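Local coordinates for protein endonuclease PI-MtuI (Mycobacterium tuberculosis, PDB 2IMZ) that forms the splicing domain of the RecA intein, an element that probably excises itself from the host protein and joins the flanking segments, at residues Gln51-Leu59 against Ile66-Lys74. The protein carries 1 engineered substitution. Sequence-based numbering, arbitrary orientation.
Engineered in segment 66-74: Leu67 (natural residue Val).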
# COMPACT_ATOMS: atom_id res chain seq x y z
N GLN A 51 7.83 11.33 0.74
CA GLN A 51 6.47 11.86 0.73
C GLN A 51 6.26 13.29 1.23
O GLN A 51 5.12 13.75 1.32
CB GLN A 51 5.56 10.91 1.51
CG GLN A 51 5.70 9.45 1.08
CD GLN A 51 5.19 9.19 -0.32
OE1 GLN A 51 4.29 8.37 -0.53
NE2 GLN A 51 5.76 9.88 -1.30
N GLY A 52 7.35 13.98 1.55
CA GLY A 52 7.23 15.35 2.04
C GLY A 52 6.74 15.45 3.47
O GLY A 52 6.55 14.44 4.14
N THR A 53 6.53 16.68 3.93
CA THR A 53 6.06 16.91 5.29
C THR A 53 4.56 16.73 5.42
O THR A 53 3.78 17.30 4.65
CB THR A 53 6.44 18.32 5.78
OG1 THR A 53 7.86 18.46 5.75
CG2 THR A 53 5.95 18.54 7.20
N ARG A 54 4.15 15.93 6.41
CA ARG A 54 2.74 15.66 6.65
C ARG A 54 2.49 15.56 8.15
O ARG A 54 3.42 15.54 8.95
CB ARG A 54 2.34 14.34 5.99
CG ARG A 54 2.71 14.24 4.52
CD ARG A 54 2.13 12.98 3.89
NE ARG A 54 2.54 12.86 2.50
CZ ARG A 54 1.85 12.19 1.57
NH1 ARG A 54 0.72 11.58 1.90
NH2 ARG A 54 2.30 12.12 0.33
N ASP A 55 1.22 15.50 8.53
CA ASP A 55 0.85 15.37 9.93
C ASP A 55 0.97 13.90 10.30
O ASP A 55 0.46 13.03 9.59
CB ASP A 55 -0.59 15.82 10.18
CG ASP A 55 -0.82 17.28 9.84
OD1 ASP A 55 0.01 18.12 10.26
OD2 ASP A 55 -1.82 17.59 9.17
N VAL A 56 1.64 13.62 11.41
CA VAL A 56 1.80 12.25 11.87
C VAL A 56 1.43 12.14 13.34
O VAL A 56 1.63 13.08 14.11
CB VAL A 56 3.25 11.75 11.72
CG1 VAL A 56 3.62 11.64 10.25
CG2 VAL A 56 4.20 12.69 12.44
N ILE A 57 0.88 10.99 13.72
CA ILE A 57 0.53 10.75 15.11
C ILE A 57 1.47 9.67 15.62
O ILE A 57 2.15 9.01 14.82
CB ILE A 57 -0.96 10.32 15.26
CG1 ILE A 57 -1.30 9.13 14.37
CG2 ILE A 57 -1.86 11.51 14.94
CD1 ILE A 57 -0.89 7.79 14.95
N GLY A 58 1.53 9.49 16.93
CA GLY A 58 2.43 8.50 17.49
C GLY A 58 1.79 7.41 18.32
O GLY A 58 0.84 7.64 19.06
N LEU A 59 2.34 6.20 18.19
CA LEU A 59 1.84 5.05 18.93
C LEU A 59 3.01 4.40 19.65
O LEU A 59 3.87 3.79 19.01
CB LEU A 59 1.20 4.04 17.97
CG LEU A 59 0.06 4.57 17.08
CD1 LEU A 59 -0.40 3.46 16.13
CD2 LEU A 59 -1.10 5.04 17.95
N ILE A 66 8.22 3.54 19.31
CA ILE A 66 7.17 4.50 19.00
C ILE A 66 7.04 4.65 17.50
O ILE A 66 7.96 5.10 16.82
CB ILE A 66 7.45 5.90 19.60
CG1 ILE A 66 7.48 5.82 21.13
CG2 ILE A 66 6.35 6.87 19.16
CD1 ILE A 66 7.71 7.17 21.81
N LEU A 67 5.88 4.27 16.99
CA LEU A 67 5.62 4.37 15.56
C LEU A 67 4.97 5.72 15.26
O LEU A 67 3.88 6.02 15.76
CB LEU A 67 4.68 3.24 15.13
CG LEU A 67 4.26 3.24 13.65
CD1 LEU A 67 5.47 2.98 12.76
CD2 LEU A 67 3.21 2.17 13.44
N TRP A 68 5.65 6.53 14.46
CA TRP A 68 5.12 7.83 14.05
C TRP A 68 4.68 7.67 12.60
O TRP A 68 5.51 7.43 11.71
CB TRP A 68 6.18 8.92 14.14
CG TRP A 68 6.52 9.33 15.55
CD1 TRP A 68 7.60 8.95 16.28
CD2 TRP A 68 5.77 10.22 16.38
NE1 TRP A 68 7.58 9.55 17.52
CE2 TRP A 68 6.46 10.34 17.61
CE3 TRP A 68 4.58 10.94 16.21
CZ2 TRP A 68 6.00 11.14 18.66
CZ3 TRP A 68 4.12 11.73 17.25
CH2 TRP A 68 4.83 11.83 18.46
N ALA A 69 3.38 7.79 12.35
CA ALA A 69 2.87 7.63 10.99
C ALA A 69 1.67 8.53 10.76
O ALA A 69 1.08 9.04 11.70
CB ALA A 69 2.47 6.17 10.78
N THR A 70 1.34 8.73 9.49
CA THR A 70 0.18 9.55 9.15
C THR A 70 -1.02 8.78 9.67
O THR A 70 -1.02 7.55 9.70
CB THR A 70 0.06 9.74 7.63
OG1 THR A 70 0.04 8.45 6.99
CG2 THR A 70 1.23 10.56 7.10
N PRO A 71 -2.07 9.50 10.10
CA PRO A 71 -3.26 8.80 10.62
C PRO A 71 -3.90 7.80 9.66
O PRO A 71 -4.61 6.89 10.09
CB PRO A 71 -4.20 9.94 11.00
CG PRO A 71 -3.74 11.09 10.14
CD PRO A 71 -2.25 10.96 10.16
N ASP A 72 -3.64 7.94 8.36
CA ASP A 72 -4.23 7.03 7.38
C ASP A 72 -3.34 5.85 7.04
O ASP A 72 -3.69 5.03 6.19
CB ASP A 72 -4.60 7.80 6.11
CG ASP A 72 -3.39 8.26 5.33
OD1 ASP A 72 -2.39 8.65 5.96
OD2 ASP A 72 -3.45 8.25 4.08
N HIS A 73 -2.18 5.74 7.69
CA HIS A 73 -1.30 4.62 7.40
C HIS A 73 -1.89 3.35 8.00
O HIS A 73 -2.29 3.34 9.16
CB HIS A 73 0.09 4.86 7.98
CG HIS A 73 1.15 4.01 7.35
ND1 HIS A 73 1.94 4.47 6.32
CD2 HIS A 73 1.50 2.72 7.55
CE1 HIS A 73 2.73 3.49 5.90
NE2 HIS A 73 2.48 2.42 6.63
N LYS A 74 -1.94 2.29 7.21
CA LYS A 74 -2.51 1.02 7.68
C LYS A 74 -1.54 0.20 8.53
O LYS A 74 -0.38 0.02 8.18
CB LYS A 74 -2.98 0.17 6.51
CG LYS A 74 -4.27 0.66 5.85
CD LYS A 74 -4.01 1.83 4.93
CE LYS A 74 -5.26 2.17 4.14
NZ LYS A 74 -5.79 0.97 3.45
O HOH W 1 -0.98 10.52 4.17
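Ile66 CA makes a CA-H...O contact of 3.4 Å with Leu59 O, which also takes a hydrogen bond from Leu67 N; Leu59 N returns one to Leu67 O at 2.9 Å, completing this hydrogen-bonded pair of the antiparallel hairpin 54-61/66-69. Leu67, an engineered residue, turns its side chain to the sheet face shared by Leu59, Ile57 and Ala69, where it touches Val166. On the other face Trp68 and Gly58 form a non-hydrogen-bonded pair. Having no side chain, Gly58 lets the indole lie against its backbone: its CA makes a CH-pi contact 3.8 Å from the six-membered ring's centroid, 25° off the normal. Ile66 CG2 lies over the same face toward the rim. With CG anti to the carbonyl carbon (chi1 -73°), the indole reaches across the partner strand and loosely meets Val56 CG2 at CE3, the side chains crossing at about a right angle; Arg144 adds a cation-pi contact. Ala69 and Ile57 form the next hydrogen-bonded pair, Ile57 N 2.8 Å from Ala69 O. A type I turn follows from Thr70 to His73. Thr70 CG2 packs against Arg54 CB, and Thr70 OG1 donates to Asp72 OD1 at 2.6 Å. Water 1 joins that oxygen to Arg54 NH1, which also forms a salt bridge with Asp72 OD1 of the second subunit; Arg54 NE bonds Gln51 O in the guanidinium plane. The turn brings Thr70 OG1 and His73 ND1 to the N of Cys1, modified to 3-sulfinoalanine. In the unspliced precursor this N would belong to the scissile amide, consistent with the two groups polarising that bond, as in the block B TxxH motif.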